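Local coordinates for protein D-ribitol-5-phosphate phosphatase (Bacteroides thetaiotaomicron, PDB 4JB3) that catalyses the removal of phosphate from D-ribitol 5-phosphate and D-ribitol 1-phosphate, and also from a phosphorylated precursor of riboflavin, at residues F191-G195 / S196-H200. Numbering follows the deposited sequence.
Sequences FVDDG and SSNIH. With NA (sodium ion), chain B.
Gly-195 occupies the N-cap position of the helix that begins at Ser-196: its carbonyl O accepts the first turn's bond from Ile-199 N at 3.0 Å, just where strand 189-192 has given way to a short loop. Glycine suits this place, for a CB would probably crowd Asp-193 OD1 and lie close to Asn-198 ND2. That OD1 takes the backbone N of Gly-195 at 2.8 Å, an Asx turn, meeting it on the anti side of the carboxylate. CG of Asp-193 lies anti to its backbone N (chi1 -165°), which carries the carboxylate toward the helix start. There Asn-198 reaches it with its amide turned 76° from the carboxylate: ND2 donates to OD2 at 3.1 Å from above the carboxylate plane, and more weakly to OD1. An amide fits, since it can donate to the acid without adding charge. OD2 also forms a salt bridge with Lys-169, and OD1 accepts a hydrogen bond from a water bound to the sodium ion, which places Asp-193 in the metal's second shell. Replacing Asp-193 with alanine would probably cost the loop its Asx turn, Lys-169 this salt bridge and the Asn-198 amide its anchor. Asp-194 points the other way, OD1 binding sodium at 2.3 Å beside Asp-30 and Gly-32, in the site assigned by similarity to magnesium in this HAD phosphatase. Apolar residues suit the buried side: Ile-199 CD1 packs against Asp-193 O and CB, 4.3 Å from Phe-191 CD2, and the flat Phe-191 ring sets its edge against the Asn-198 carbonyl. The turn thus links strand 189-192, paired between strands 26-29 and 208-210, to helix 196-204 in a beta-alpha-beta unit; Phe-191 also meets Phe-175 of helix 172-182 edge-to-face.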
loop_
_atom_site.group_PDB
_atom_site.type_symbol
_atom_site.label_atom_id
_atom_site.label_comp_id
_atom_site.label_asym_id
_atom_site.label_seq_id
_atom_site.Cartn_x
_atom_site.Cartn_y
_atom_site.Cartn_z
ATOM N N PHE A 191 -10.048 -8.687 -0.762
ATOM C CA PHE A 191 -8.684 -8.211 -0.869
ATOM C C PHE A 191 -8.577 -7.335 -2.109
ATOM O O PHE A 191 -8.880 -7.777 -3.212
ATOM C CB PHE A 191 -7.722 -9.398 -0.945
ATOM C CG PHE A 191 -6.282 -9.016 -1.169
ATOM C CD1 PHE A 191 -5.636 -8.108 -0.333
ATOM C CD2 PHE A 191 -5.562 -9.597 -2.196
ATOM C CE1 PHE A 191 -4.289 -7.781 -0.545
ATOM C CE2 PHE A 191 -4.230 -9.277 -2.408
ATOM C CZ PHE A 191 -3.594 -8.373 -1.583
ATOM N N VAL A 192 -8.162 -6.085 -1.909
ATOM C CA VAL A 192 -8.107 -5.075 -2.962
ATOM C C VAL A 192 -6.664 -4.664 -3.230
ATOM O O VAL A 192 -6.037 -4.027 -2.387
ATOM C CB VAL A 192 -8.922 -3.826 -2.573
ATOM C CG1 VAL A 192 -8.998 -2.851 -3.752
ATOM C CG2 VAL A 192 -10.319 -4.200 -2.099
ATOM N N ASP A 193 -6.139 -5.028 -4.396
ATOM C CA ASP A 193 -4.725 -4.844 -4.696
ATOM C C ASP A 193 -4.596 -4.696 -6.195
ATOM O O ASP A 193 -5.263 -5.409 -6.949
ATOM C CB ASP A 193 -3.942 -6.074 -4.198
ATOM C CG ASP A 193 -2.440 -5.841 -4.120
ATOM O OD1 ASP A 193 -1.832 -5.387 -5.111
ATOM O OD2 ASP A 193 -1.849 -6.119 -3.056
ATOM N N ASP A 194 -3.754 -3.766 -6.641
ATOM C CA ASP A 194 -3.588 -3.566 -8.076
ATOM C C ASP A 194 -2.613 -4.547 -8.725
ATOM O O ASP A 194 -2.505 -4.593 -9.959
ATOM C CB ASP A 194 -3.150 -2.128 -8.390
ATOM C CG ASP A 194 -1.824 -1.771 -7.751
ATOM O OD1 ASP A 194 -1.682 -1.998 -6.532
ATOM O OD2 ASP A 194 -0.922 -1.263 -8.456
ATOM N N GLY A 195 -1.897 -5.317 -7.899
ATOM C CA GLY A 195 -0.863 -6.204 -8.417
ATOM C C GLY A 195 -1.335 -7.628 -8.662
ATOM O O GLY A 195 -1.887 -8.270 -7.756
ATOM N N SER A 196 -1.128 -8.112 -9.887
ATOM C CA SER A 196 -1.608 -9.425 -10.306
ATOM C C SER A 196 -1.103 -10.562 -9.440
ATOM O O SER A 196 -1.891 -11.408 -9.014
ATOM C CB SER A 196 -1.253 -9.682 -11.775
ATOM O OG SER A 196 -1.977 -8.802 -12.593
ATOM N N SER A 197 0.202 -10.601 -9.188
ATOM C CA SER A 197 0.772 -11.698 -8.407
ATOM C C SER A 197 0.161 -11.729 -7.012
ATOM O O SER A 197 -0.115 -12.802 -6.473
ATOM C CB SER A 197 2.293 -11.583 -8.317
ATOM O OG SER A 197 2.889 -11.749 -9.595
ATOM N N ASN A 198 -0.082 -10.556 -6.431
ATOM C CA ASN A 198 -0.678 -10.491 -5.102
ATOM C C ASN A 198 -2.108 -11.010 -5.127
ATOM O O ASN A 198 -2.537 -11.727 -4.219
ATOM C CB ASN A 198 -0.678 -9.047 -4.592
ATOM C CG ASN A 198 0.711 -8.513 -4.352
ATOM O OD1 ASN A 198 1.687 -9.268 -4.309
ATOM N ND2 ASN A 198 0.817 -7.193 -4.189
ATOM N N ILE A 199 -2.860 -10.621 -6.154
ATOM C CA ILE A 199 -4.233 -11.090 -6.327
ATOM C C ILE A 199 -4.278 -12.616 -6.445
ATOM O O ILE A 199 -5.128 -13.275 -5.839
ATOM C CB ILE A 199 -4.884 -10.413 -7.549
ATOM C CG1 ILE A 199 -5.145 -8.932 -7.256
ATOM C CG2 ILE A 199 -6.175 -11.124 -7.950
ATOM C CD1 ILE A 199 -6.317 -8.667 -6.298
ATOM N N HIS A 200 -3.353 -13.192 -7.208
ATOM C CA HIS A 200 -3.367 -14.634 -7.399
ATOM C C HIS A 200 -3.129 -15.410 -6.109
ATOM O O HIS A 200 -3.816 -16.400 -5.851
ATOM C CB HIS A 200 -2.398 -15.050 -8.500
ATOM C CG HIS A 200 -2.754 -14.486 -9.839
ATOM N ND1 HIS A 200 -4.038 -14.522 -10.339
ATOM C CD2 HIS A 200 -1.992 -13.880 -10.783
ATOM C CE1 HIS A 200 -4.054 -13.958 -11.536
ATOM N NE2 HIS A 200 -2.826 -13.561 -11.830
HETATM NA NA NA B . 0.060 -1.871 -4.981
HETATM O O HOH W 1 0.589 -4.141 -5.549
HETATM O O HOH W 2 1.383 -1.279 -6.849
#